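Local coordinates for SusD superfamily protein (Bacteroides vulgatus ATCC 8482, PDB 3JQ0) that probably binds nutrients, most likely glycans, at the bacterial outer membrane, at residues Y28-L33 against A112-H117; L33-A38 against F442-K447; D74-I79 against F116-S121. One frame throughout, in Å; residues are numbered along the deposited sequence. Where two conformers were deposited one is given.

Interaction 1. Residues Y28-L33 against A112-H117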
loop_
_atom_site.group_PDB
_atom_site.type_symbol
_atom_site.label_atom_id
_atom_site.label_comp_id
_atom_site.label_asym_id
_atom_site.label_seq_id
_atom_site.Cartn_x
_atom_site.Cartn_y
_atom_site.Cartn_z
ATOM N N TYR A 28 4.536 6.582 5.159
ATOM C CA TYR A 28 5.586 6.568 4.170
ATOM C C TYR A 28 6.372 5.247 4.219
ATOM O O TYR A 28 6.621 4.616 3.186
ATOM C CB TYR A 28 6.490 7.788 4.364
ATOM C CG TYR A 28 7.648 7.848 3.402
ATOM C CD1 TYR A 28 7.474 7.719 2.059
ATOM C CD2 TYR A 28 8.929 8.088 3.878
ATOM C CE1 TYR A 28 8.553 7.812 1.178
ATOM C CE2 TYR A 28 9.999 8.189 3.053
ATOM C CZ TYR A 28 9.816 8.034 1.674
ATOM O OH TYR A 28 10.896 8.139 0.819
ATOM N N ASN A 29 6.775 4.828 5.430
ATOM C CA ASN A 29 7.459 3.540 5.546
ATOM C C ASN A 29 6.626 2.383 5.040
ATOM O O ASN A 29 7.182 1.465 4.426
ATOM C CB ASN A 29 7.902 3.288 6.969
ATOM C CG ASN A 29 9.131 4.046 7.375
ATOM O OD1 ASN A 29 9.801 4.655 6.563
ATOM N ND2 ASN A 29 9.446 3.976 8.672
ATOM N N PHE A 30 5.316 2.382 5.238
ATOM C CA PHE A 30 4.488 1.291 4.705
ATOM C C PHE A 30 4.563 1.275 3.195
ATOM O O PHE A 30 4.607 0.207 2.584
ATOM C CB PHE A 30 3.022 1.403 5.179
ATOM C CG PHE A 30 2.839 1.377 6.674
ATOM C CD1 PHE A 30 3.684 0.639 7.527
ATOM C CD2 PHE A 30 1.802 2.087 7.268
ATOM C CE1 PHE A 30 3.503 0.654 8.905
ATOM C CE2 PHE A 30 1.623 2.092 8.646
ATOM C CZ PHE A 30 2.491 1.397 9.464
ATOM N N PHE A 31 4.525 2.447 2.549
ATOM C CA PHE A 31 4.750 2.540 1.120
ATOM C C PHE A 31 6.090 1.945 0.718
ATOM O O PHE A 31 6.176 1.125 -0.192
ATOM C CB PHE A 31 4.600 3.977 0.638
ATOM C CG PHE A 31 5.141 4.228 -0.739
ATOM C CD1 PHE A 31 4.477 3.765 -1.879
ATOM C CD2 PHE A 31 6.361 4.881 -0.878
ATOM C CE1 PHE A 31 5.044 4.027 -3.135
ATOM C CE2 PHE A 31 6.908 5.125 -2.124
ATOM C CZ PHE A 31 6.247 4.686 -3.246
ATOM N N LEU A 32 7.156 2.393 1.390
ATOM C CA LEU A 32 8.485 1.947 1.022
ATOM C C LEU A 32 8.662 0.443 1.159
ATOM O O LEU A 32 9.342 -0.191 0.335
ATOM C CB LEU A 32 9.563 2.646 1.867
ATOM C CG LEU A 32 9.760 4.167 1.661
ATOM C CD1 LEU A 32 10.859 4.639 2.638
ATOM C CD2 LEU A 32 10.041 4.523 0.217
ATOM N N LEU A 33 8.096 -0.128 2.224
ATOM C CA LEU A 33 8.219 -1.548 2.445
ATOM C C LEU A 33 7.427 -2.339 1.420
ATOM O O LEU A 33 7.848 -3.452 1.048
ATOM C CB LEU A 33 7.705 -1.906 3.862
ATOM C CG LEU A 33 8.601 -1.422 5.004
ATOM C CD1 LEU A 33 7.905 -1.693 6.327
ATOM C CD2 LEU A 33 9.956 -2.101 4.964
ATOM N N ALA A 112 -0.868 -6.659 15.513
ATOM C CA ALA A 112 -0.696 -7.691 14.481
ATOM C C ALA A 112 -0.274 -7.049 13.155
ATOM O O ALA A 112 0.569 -7.590 12.444
ATOM C CB ALA A 112 -1.988 -8.474 14.322
ATOM N N TYR A 113 -0.880 -5.911 12.818
ATOM C CA TYR A 113 -0.589 -5.223 11.566
ATOM C C TYR A 113 0.884 -4.833 11.464
ATOM O O TYR A 113 1.563 -5.052 10.459
ATOM C CB TYR A 113 -1.505 -3.980 11.487
ATOM C CG TYR A 113 -1.287 -3.174 10.242
ATOM C CD1 TYR A 113 -1.798 -3.573 9.000
ATOM C CD2 TYR A 113 -0.527 -2.012 10.278
ATOM C CE1 TYR A 113 -1.532 -2.824 7.831
ATOM C CE2 TYR A 113 -0.305 -1.266 9.142
ATOM C CZ TYR A 113 -0.755 -1.679 7.941
ATOM O OH TYR A 113 -0.434 -0.975 6.785
ATOM N N LEU A 114 1.421 -4.264 12.537
ATOM C CA LEU A 114 2.814 -3.873 12.556
ATOM C C LEU A 114 3.729 -5.098 12.506
ATOM O O LEU A 114 4.696 -5.111 11.744
ATOM C CB LEU A 114 3.127 -2.980 13.762
ATOM C CG LEU A 114 2.438 -1.632 13.777
ATOM C CD1 LEU A 114 2.704 -0.888 15.075
ATOM C CD2 LEU A 114 2.874 -0.755 12.578
ATOM N N TYR A 115 3.432 -6.110 13.305
ATOM C CA TYR A 115 4.227 -7.306 13.259
ATOM C C TYR A 115 4.204 -7.985 11.898
ATOM O O TYR A 115 5.199 -8.635 11.513
ATOM C CB TYR A 115 3.885 -8.303 14.372
ATOM C CG TYR A 115 4.599 -7.964 15.685
ATOM C CD1 TYR A 115 5.948 -8.151 15.819
ATOM C CD2 TYR A 115 3.911 -7.410 16.755
ATOM C CE1 TYR A 115 6.616 -7.809 16.990
ATOM C CE2 TYR A 115 4.538 -7.117 17.945
ATOM C CZ TYR A 115 5.890 -7.310 18.066
ATOM O OH TYR A 115 6.605 -6.975 19.216
ATOM N N PHE A 116 3.107 -7.848 11.134
ATOM C CA PHE A 116 3.027 -8.456 9.797
ATOM C C PHE A 116 3.899 -7.695 8.780
ATOM O O PHE A 116 4.513 -8.321 7.914
ATOM C CB PHE A 116 1.572 -8.580 9.378
ATOM C CG PHE A 116 1.354 -9.319 8.080
ATOM C CD1 PHE A 116 1.891 -10.579 7.857
ATOM C CD2 PHE A 116 0.579 -8.751 7.080
ATOM C CE1 PHE A 116 1.676 -11.252 6.688
ATOM C CE2 PHE A 116 0.369 -9.435 5.894
ATOM C CZ PHE A 116 0.903 -10.702 5.700
ATOM N N HIS A 117 4.018 -6.366 8.892
ATOM C CA HIS A 117 5.054 -5.646 8.137
ATOM C C HIS A 117 6.437 -6.138 8.516
ATOM O O HIS A 117 7.309 -6.358 7.682
ATOM C CB HIS A 117 4.965 -4.148 8.350
ATOM C CG HIS A 117 3.926 -3.456 7.534
ATOM N ND1 HIS A 117 3.991 -3.312 6.171
ATOM C CD2 HIS A 117 2.827 -2.775 7.944
ATOM C CE1 HIS A 117 2.949 -2.614 5.772
ATOM N NE2 HIS A 117 2.210 -2.285 6.825
#
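Helix 28-33 turns Phe-30 and Leu-33 onto His-117 of helix 112-117. The segment axes stay 12.1 Å apart at closest and run 39° from parallel, and even the nearest CA atoms, those of Leu-33 and His-117, are 7.7 Å apart. The gap is bridged by side chains, not by backbone contact. Phe-30 carries most of the contact. Its ring lies almost parallel to the imidazole of His-117 but slid aside, with centroids 4.5 Å apart, so that a rim atom rather than the ring centre overlaps: Phe-30 CD1 sits over the imidazole face, 3.3 Å from His-117 NE2. Tyr-113 approaches Phe-30 from the same side in a T-shaped (edge-to-face) pair, planes at 86° and centroids 5.4 Å apart, its CE2 edge and OH directed at the Phe-30 face. Tyr-113 gets there because CG is anti to the backbone N (chi1 179°), which carries the phenol end toward Phe-30. Tyr-113 OH accepts a nearly straight hydrogen bond of 3.0 Å from His-117 NE2, lying in the imidazole plane; with His-117 ND1 bonded to Tyr-450 OH, this probably fixes the imidazole's rotation. Leu-114 adds a methyl at the Phe-30 edge, CD2 lying 3.8 Å from Phe-30 CZ. With an alanine at Phe-30, His-117 and Tyr-113 would probably lose the ring they both pack against, leaving a gap between the helices and the phenol edge without its partner face. Phe-30, Tyr-113 and His-117 make up a buried aromatic cluster, here joining the short helix 27-34 to the long helix 97-122 in the TPR-like helical part of the SusD fold.

Interaction 2. Residues L33-A38 against F442-K447; sequences LGEPRA and FMFEGK
Gly-34, in the last turn of helix 27-34, lies against Gly-446 with their CA atoms 4.3 Å apart. Gly-34 CA makes a CA-H...O contact of 3.2 Å with Gly-446 O, and any CB on Gly-34 would run straight into that oxygen, so the close approach of the backbones depends on glycine here. Gly-446 is a glycine for a separate, conformational reason: its phi is positive, at angles where a side chain would press on the carbonyl before it. Glu-35 comes next, where the chain leaves the helix, and its side chain carries the polar contact. CG stands anti to the backbone N (chi1 175°) and the chain continues extended, passing CB over Gly-446 CA and delivering the carboxylate into the bend of 442-447. There OE1 accepts from Gly-446 N at 2.9 Å (160° at the hydrogen), met almost head-on to its C-O bond, and OE2 takes Phe-444 N at 3.0 Å (149°) through its syn lone pair. A water donates to Glu-35 OE1 at 2.7 Å and to Phe-442 O at 3.0 Å, and accepts from Lys-447 N at 2.9 Å. The bend itself is a type II turn, Phe-442 to Glu-445. Tyr-41 OH adds a further bond to Glu-35 OE2. From Glu-35 to Ala-38 a type I turn then leads the first segment away, and Arg-37 is held elsewhere, by Asn-60 OD1 and the carbonyls of Arg-470 and Leu-472. Glu-35 thus bonds two backbone N-H groups of the loop: with these, a water and a phenol around it, this buried group is probably ionised, its charge spread over dipoles of the backbone instead of being met by a basic side chain across the contact.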
loop_
_atom_site.group_PDB
_atom_site.type_symbol
_atom_site.label_atom_id
_atom_site.label_comp_id
_atom_site.label_asym_id
_atom_site.label_seq_id
_atom_site.Cartn_x
_atom_site.Cartn_y
_atom_site.Cartn_z
ATOM N N LEU A 33 8.096 -0.128 2.224
ATOM C CA LEU A 33 8.219 -1.548 2.445
ATOM C C LEU A 33 7.427 -2.339 1.420
ATOM O O LEU A 33 7.848 -3.452 1.048
ATOM C CB LEU A 33 7.705 -1.906 3.862
ATOM C CG LEU A 33 8.601 -1.422 5.004
ATOM C CD1 LEU A 33 7.905 -1.693 6.327
ATOM C CD2 LEU A 33 9.956 -2.101 4.964
ATOM N N GLY A 34 6.305 -1.797 0.941
ATOM C CA GLY A 34 5.401 -2.589 0.138
ATOM C C GLY A 34 5.477 -2.418 -1.360
ATOM O O GLY A 34 4.872 -3.232 -2.073
ATOM N N GLU A 35 6.242 -1.427 -1.869
ATOM C CA GLU A 35 6.199 -1.102 -3.294
ATOM C C GLU A 35 7.528 -0.929 -4.032
ATOM O O GLU A 35 7.741 -1.643 -5.018
ATOM C CB GLU A 35 5.196 0.013 -3.555
ATOM C CG GLU A 35 5.153 0.524 -4.963
ATOM C CD GLU A 35 3.995 1.478 -5.232
ATOM O OE1 GLU A 35 2.952 1.358 -4.558
ATOM O OE2 GLU A 35 4.114 2.344 -6.141
ATOM N N PRO A 36 8.413 0.011 -3.649
ATOM C CA PRO A 36 9.500 0.382 -4.559
ATOM C C PRO A 36 10.619 -0.605 -4.809
ATOM O O PRO A 36 11.419 -0.330 -5.713
ATOM C CB PRO A 36 10.040 1.700 -3.986
ATOM C CG PRO A 36 8.957 2.228 -3.138
ATOM C CD PRO A 36 8.275 1.023 -2.585
ATOM N N ARG A 37 10.704 -1.713 -4.076
ATOM C CA ARG A 37 11.669 -2.752 -4.461
ATOM C C ARG A 37 11.275 -3.571 -5.688
ATOM O O ARG A 37 12.084 -4.344 -6.176
ATOM C CB ARG A 37 11.959 -3.668 -3.263
ATOM C CG ARG A 37 12.728 -3.009 -2.152
ATOM C CD ARG A 37 13.078 -3.926 -1.007
ATOM N NE ARG A 37 13.993 -4.946 -1.501
ATOM C CZ ARG A 37 14.418 -5.982 -0.785
ATOM N NH1 ARG A 37 14.057 -6.130 0.468
ATOM N NH2 ARG A 37 15.263 -6.852 -1.344
ATOM N N ALA A 38 10.045 -3.404 -6.187
ATOM C CA ALA A 38 9.579 -4.140 -7.365
ATOM C C ALA A 38 9.943 -3.368 -8.629
ATOM O O ALA A 38 11.050 -2.825 -8.703
ATOM C CB ALA A 38 8.080 -4.497 -7.208
ATOM N N PHE A 442 -3.224 -0.354 -7.782
ATOM C CA PHE A 442 -2.616 0.058 -6.529
ATOM C C PHE A 442 -1.308 0.820 -6.655
ATOM O O PHE A 442 -0.551 0.904 -5.692
ATOM C CB PHE A 442 -2.429 -1.145 -5.570
ATOM C CG PHE A 442 -3.750 -1.735 -5.116
ATOM C CD1 PHE A 442 -4.591 -1.000 -4.285
ATOM C CD2 PHE A 442 -4.152 -2.993 -5.526
ATOM C CE1 PHE A 442 -5.822 -1.528 -3.862
ATOM C CE2 PHE A 442 -5.354 -3.501 -5.111
ATOM C CZ PHE A 442 -6.214 -2.757 -4.349
HETATM N N MSE A 443 -1.040 1.473 -7.796
HETATM C CA MSE A 443 0.164 2.286 -7.857
HETATM C C MSE A 443 0.203 3.290 -6.746
HETATM O O MSE A 443 -0.820 3.952 -6.453
HETATM C CB MSE A 443 0.276 3.025 -9.214
HETATM C CG MSE A 443 0.330 2.157 -10.420
HETATM SE SE MSE A 443 0.788 3.131 -12.018
HETATM C CE MSE A 443 2.699 3.263 -11.638
ATOM N N PHE A 444 1.379 3.466 -6.118
ATOM C CA PHE A 444 1.579 4.439 -5.036
ATOM C C PHE A 444 0.849 4.084 -3.729
ATOM O O PHE A 444 0.835 4.875 -2.819
ATOM C CB PHE A 444 1.265 5.901 -5.468
ATOM C CG PHE A 444 1.752 6.206 -6.847
ATOM C CD1 PHE A 444 3.106 6.166 -7.159
ATOM C CD2 PHE A 444 0.875 6.453 -7.889
ATOM C CE1 PHE A 444 3.581 6.348 -8.409
ATOM C CE2 PHE A 444 1.345 6.657 -9.185
ATOM C CZ PHE A 444 2.711 6.597 -9.436
ATOM N N GLU A 445 0.319 2.864 -3.624
ATOM C CA GLU A 445 -0.383 2.408 -2.449
ATOM C C GLU A 445 0.350 1.320 -1.686
ATOM O O GLU A 445 -0.164 0.815 -0.700
ATOM C CB GLU A 445 -1.827 2.014 -2.757
ATOM C CG GLU A 445 -2.709 3.200 -3.156
ATOM C CD GLU A 445 -4.095 2.745 -3.546
ATOM O OE1 GLU A 445 -4.874 2.483 -2.589
ATOM O OE2 GLU A 445 -4.419 2.722 -4.757
ATOM N N GLY A 446 1.555 0.971 -2.101
ATOM C CA GLY A 446 2.364 0.103 -1.234
ATOM C C GLY A 446 2.091 -1.402 -1.324
ATOM O O GLY A 446 2.244 -2.107 -0.337
ATOM N N LYS A 447 1.719 -1.886 -2.507
ATOM C CA LYS A 447 1.294 -3.278 -2.673
ATOM C C LYS A 447 2.204 -4.173 -3.520
ATOM O O LYS A 447 2.308 -5.356 -3.214
ATOM C CB LYS A 447 -0.105 -3.367 -3.264
ATOM C CG LYS A 447 -1.142 -2.496 -2.542
ATOM C CD LYS A 447 -1.262 -2.761 -1.043
ATOM C CE LYS A 447 -2.350 -1.926 -0.409
ATOM N NZ LYS A 447 -2.447 -2.081 1.083
HETATM O O HOH W 1 1.777 -1.005 -5.256
#

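Interaction 3. Residues D74-I79 against F116-S121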
loop_
_atom_site.group_PDB
_atom_site.type_symbol
_atom_site.label_atom_id
_atom_site.label_comp_id
_atom_site.label_asym_id
_atom_site.label_seq_id
_atom_site.Cartn_x
_atom_site.Cartn_y
_atom_site.Cartn_z
ATOM N N ASP A 74 11.100 2.251 12.888
ATOM C CA ASP A 74 10.675 2.864 14.106
ATOM C C ASP A 74 9.352 2.281 14.637
ATOM O O ASP A 74 8.610 2.939 15.353
ATOM C CB ASP A 74 10.620 4.366 13.894
ATOM C CG ASP A 74 10.584 5.093 15.155
ATOM O OD1 ASP A 74 11.221 4.660 16.145
ATOM O OD2 ASP A 74 9.857 6.108 15.185
HETATM N N MSE A 75 9.067 1.034 14.289
HETATM C CA MSE A 75 7.783 0.425 14.703
HETATM C C MSE A 75 7.710 -0.020 16.152
HETATM O O MSE A 75 6.626 -0.048 16.726
HETATM C CB MSE A 75 7.401 -0.681 13.741
HETATM C CG MSE A 75 6.993 -0.168 12.382
HETATM SE SE MSE A 75 6.366 -1.626 11.227
HETATM C CE MSE A 75 7.864 -1.799 10.096
ATOM N N TYR A 76 8.857 -0.320 16.764
ATOM C CA TYR A 76 8.816 -0.848 18.125
ATOM C C TYR A 76 8.328 0.157 19.155
ATOM O O TYR A 76 7.666 -0.198 20.120
ATOM C CB TYR A 76 10.125 -1.453 18.571
ATOM C CG TYR A 76 10.281 -2.859 18.034
ATOM C CD1 TYR A 76 9.669 -3.924 18.668
ATOM C CD2 TYR A 76 10.980 -3.139 16.883
ATOM C CE1 TYR A 76 9.768 -5.240 18.187
ATOM C CE2 TYR A 76 11.076 -4.445 16.368
ATOM C CZ TYR A 76 10.492 -5.486 17.022
ATOM O OH TYR A 76 10.629 -6.743 16.518
ATOM N N LYS A 77 8.598 1.436 18.976
ATOM C CA LYS A 77 8.088 2.375 20.003
ATOM C C LYS A 77 6.570 2.542 19.835
ATOM O O LYS A 77 5.903 2.885 20.799
ATOM C CB LYS A 77 8.856 3.679 20.089
ATOM C CG LYS A 77 8.718 4.575 18.896
ATOM C CD LYS A 77 9.476 5.878 19.233
ATOM C CE LYS A 77 9.696 6.861 18.121
ATOM N NZ LYS A 77 8.400 7.341 17.616
ATOM N N ILE A 78 6.004 2.267 18.627
ATOM C CA ILE A 78 4.542 2.194 18.497
ATOM C C ILE A 78 3.993 0.980 19.208
ATOM O O ILE A 78 3.040 1.064 19.969
ATOM C CB ILE A 78 4.054 2.200 17.011
ATOM C CG1 ILE A 78 4.805 3.249 16.166
ATOM C CG2 ILE A 78 2.566 2.321 16.927
ATOM C CD1 ILE A 78 4.455 3.228 14.705
ATOM N N ILE A 79 4.630 -0.149 18.965
ATOM C CA ILE A 79 4.255 -1.406 19.605
ATOM C C ILE A 79 4.236 -1.242 21.135
ATOM O O ILE A 79 3.302 -1.693 21.814
ATOM C CB ILE A 79 5.161 -2.566 19.114
ATOM C CG1 ILE A 79 4.844 -2.874 17.640
ATOM C CG2 ILE A 79 4.980 -3.826 19.977
ATOM C CD1 ILE A 79 5.918 -3.714 16.942
ATOM N N PHE A 116 3.107 -7.848 11.134
ATOM C CA PHE A 116 3.027 -8.456 9.797
ATOM C C PHE A 116 3.899 -7.695 8.780
ATOM O O PHE A 116 4.513 -8.321 7.914
ATOM C CB PHE A 116 1.572 -8.580 9.378
ATOM C CG PHE A 116 1.354 -9.319 8.080
ATOM C CD1 PHE A 116 1.891 -10.579 7.857
ATOM C CD2 PHE A 116 0.579 -8.751 7.080
ATOM C CE1 PHE A 116 1.676 -11.252 6.688
ATOM C CE2 PHE A 116 0.369 -9.435 5.894
ATOM C CZ PHE A 116 0.903 -10.702 5.700
ATOM N N HIS A 117 4.018 -6.366 8.892
ATOM C CA HIS A 117 5.054 -5.646 8.137
ATOM C C HIS A 117 6.437 -6.138 8.516
ATOM O O HIS A 117 7.309 -6.358 7.682
ATOM C CB HIS A 117 4.965 -4.148 8.350
ATOM C CG HIS A 117 3.926 -3.456 7.534
ATOM N ND1 HIS A 117 3.991 -3.312 6.171
ATOM C CD2 HIS A 117 2.827 -2.775 7.944
ATOM C CE1 HIS A 117 2.949 -2.614 5.772
ATOM N NE2 HIS A 117 2.210 -2.285 6.825
ATOM N N LEU A 118 6.676 -6.283 9.821
ATOM C CA LEU A 118 8.000 -6.737 10.293
ATOM C C LEU A 118 8.348 -8.138 9.780
ATOM O O LEU A 118 9.455 -8.384 9.336
ATOM C CB LEU A 118 8.095 -6.685 11.840
ATOM C CG LEU A 118 8.039 -5.288 12.485
ATOM C CD1 LEU A 118 7.975 -5.397 14.008
ATOM C CD2 LEU A 118 9.263 -4.492 12.060
ATOM N N LEU A 119 7.370 -9.052 9.833
ATOM C CA LEU A 119 7.597 -10.433 9.360
ATOM C C LEU A 119 7.999 -10.452 7.884
ATOM O O LEU A 119 8.955 -11.092 7.503
ATOM C CB LEU A 119 6.311 -11.232 9.517
ATOM C CG LEU A 119 6.378 -12.643 8.971
ATOM C CD1 LEU A 119 7.335 -13.546 9.747
ATOM C CD2 LEU A 119 4.984 -13.250 8.895
ATOM N N ARG A 120 7.243 -9.731 7.048
ATOM C CA ARG A 120 7.474 -9.748 5.612
ATOM C C ARG A 120 8.753 -9.032 5.211
ATOM O O ARG A 120 9.329 -9.305 4.170
ATOM C CB ARG A 120 6.263 -9.172 4.874
ATOM C CG ARG A 120 4.999 -10.022 4.999
ATOM C CD ARG A 120 3.846 -9.397 4.247
ATOM N NE ARG A 120 3.361 -8.217 4.954
ATOM C CZ ARG A 120 2.416 -7.423 4.473
ATOM N NH1 ARG A 120 1.890 -7.658 3.287
ATOM N NH2 ARG A 120 2.042 -6.357 5.167
ATOM N N SER A 121 9.176 -8.096 6.056
ATOM C CA SER A 121 10.301 -7.207 5.725
ATOM C C SER A 121 11.616 -7.658 6.356
ATOM O O SER A 121 12.626 -7.733 5.682
ATOM C CB SER A 121 9.952 -5.761 6.086
ATOM O OG SER A 121 8.835 -5.344 5.304
#
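Apolar contacts join these helices, and Leu-118 is at their centre, facing Met-75, Tyr-76 and Ile-79. The segment axes run 150° apart in direction, roughly antiparallel, 12.3 Å from each other at closest. In Leu-118 a chi1 of -66° brings CG toward helix 75-91, and the branch there gives each methyl its own partners. CD2 slides past selenomethionine Met-75, whose CE lies 3.6 Å away; CD1 meets Ile-79 CD1 tip to tip at 4.0 Å and sits 3.9 Å from Tyr-76 OH, approaching that ring obliquely. Met-75 also crosses His-117 at about a right angle, SE resting 4.1 Å from His-117 CB, so the bent selenomethionine tail touches two successive residues of the partner helix.

The polar bonds run within or beyond the segments instead of across them. Arg-120 NE bonds Phe-116 O at 3.2 Å from above the carbonyl plane, while Arg-120 N reaches the same oxygen from the opposite face. This lays the guanidinium flat over the Phe-116 ring in a cation-pi pair, with NH2 over a face of His-117. Tyr-76 OH is satisfied by Val-126 O.

Around this pair, helices 149-167 and 182-199 pack on Phe-116 and Leu-119 of helix 97-122, and Met-75 and Ile-78 of helix 75-91 extend the seam to Leu-114.

All three contacts are buried, interaction 2 nearest the centre of the chain and interaction 3 farthest from it. Interactions 1 and 3 share helix 97-122, His-117 offering its ring to one and its CB to the other; interactions 1 and 2 share helix 27-34 and Leu-33. Leu-33 also touches Met-75 and Ser-121, so it lies where all three come together. Chemistry follows position: interaction 1 is aromatic with an internal hydrogen bond, interaction 3 is mostly aliphatic and selenomethionine packing, with one tyrosine, and interaction 2, at a helix end and a glycine loop, is polar and water-assisted. Of the three, it is the one whose own two segments lie some 400 positions apart.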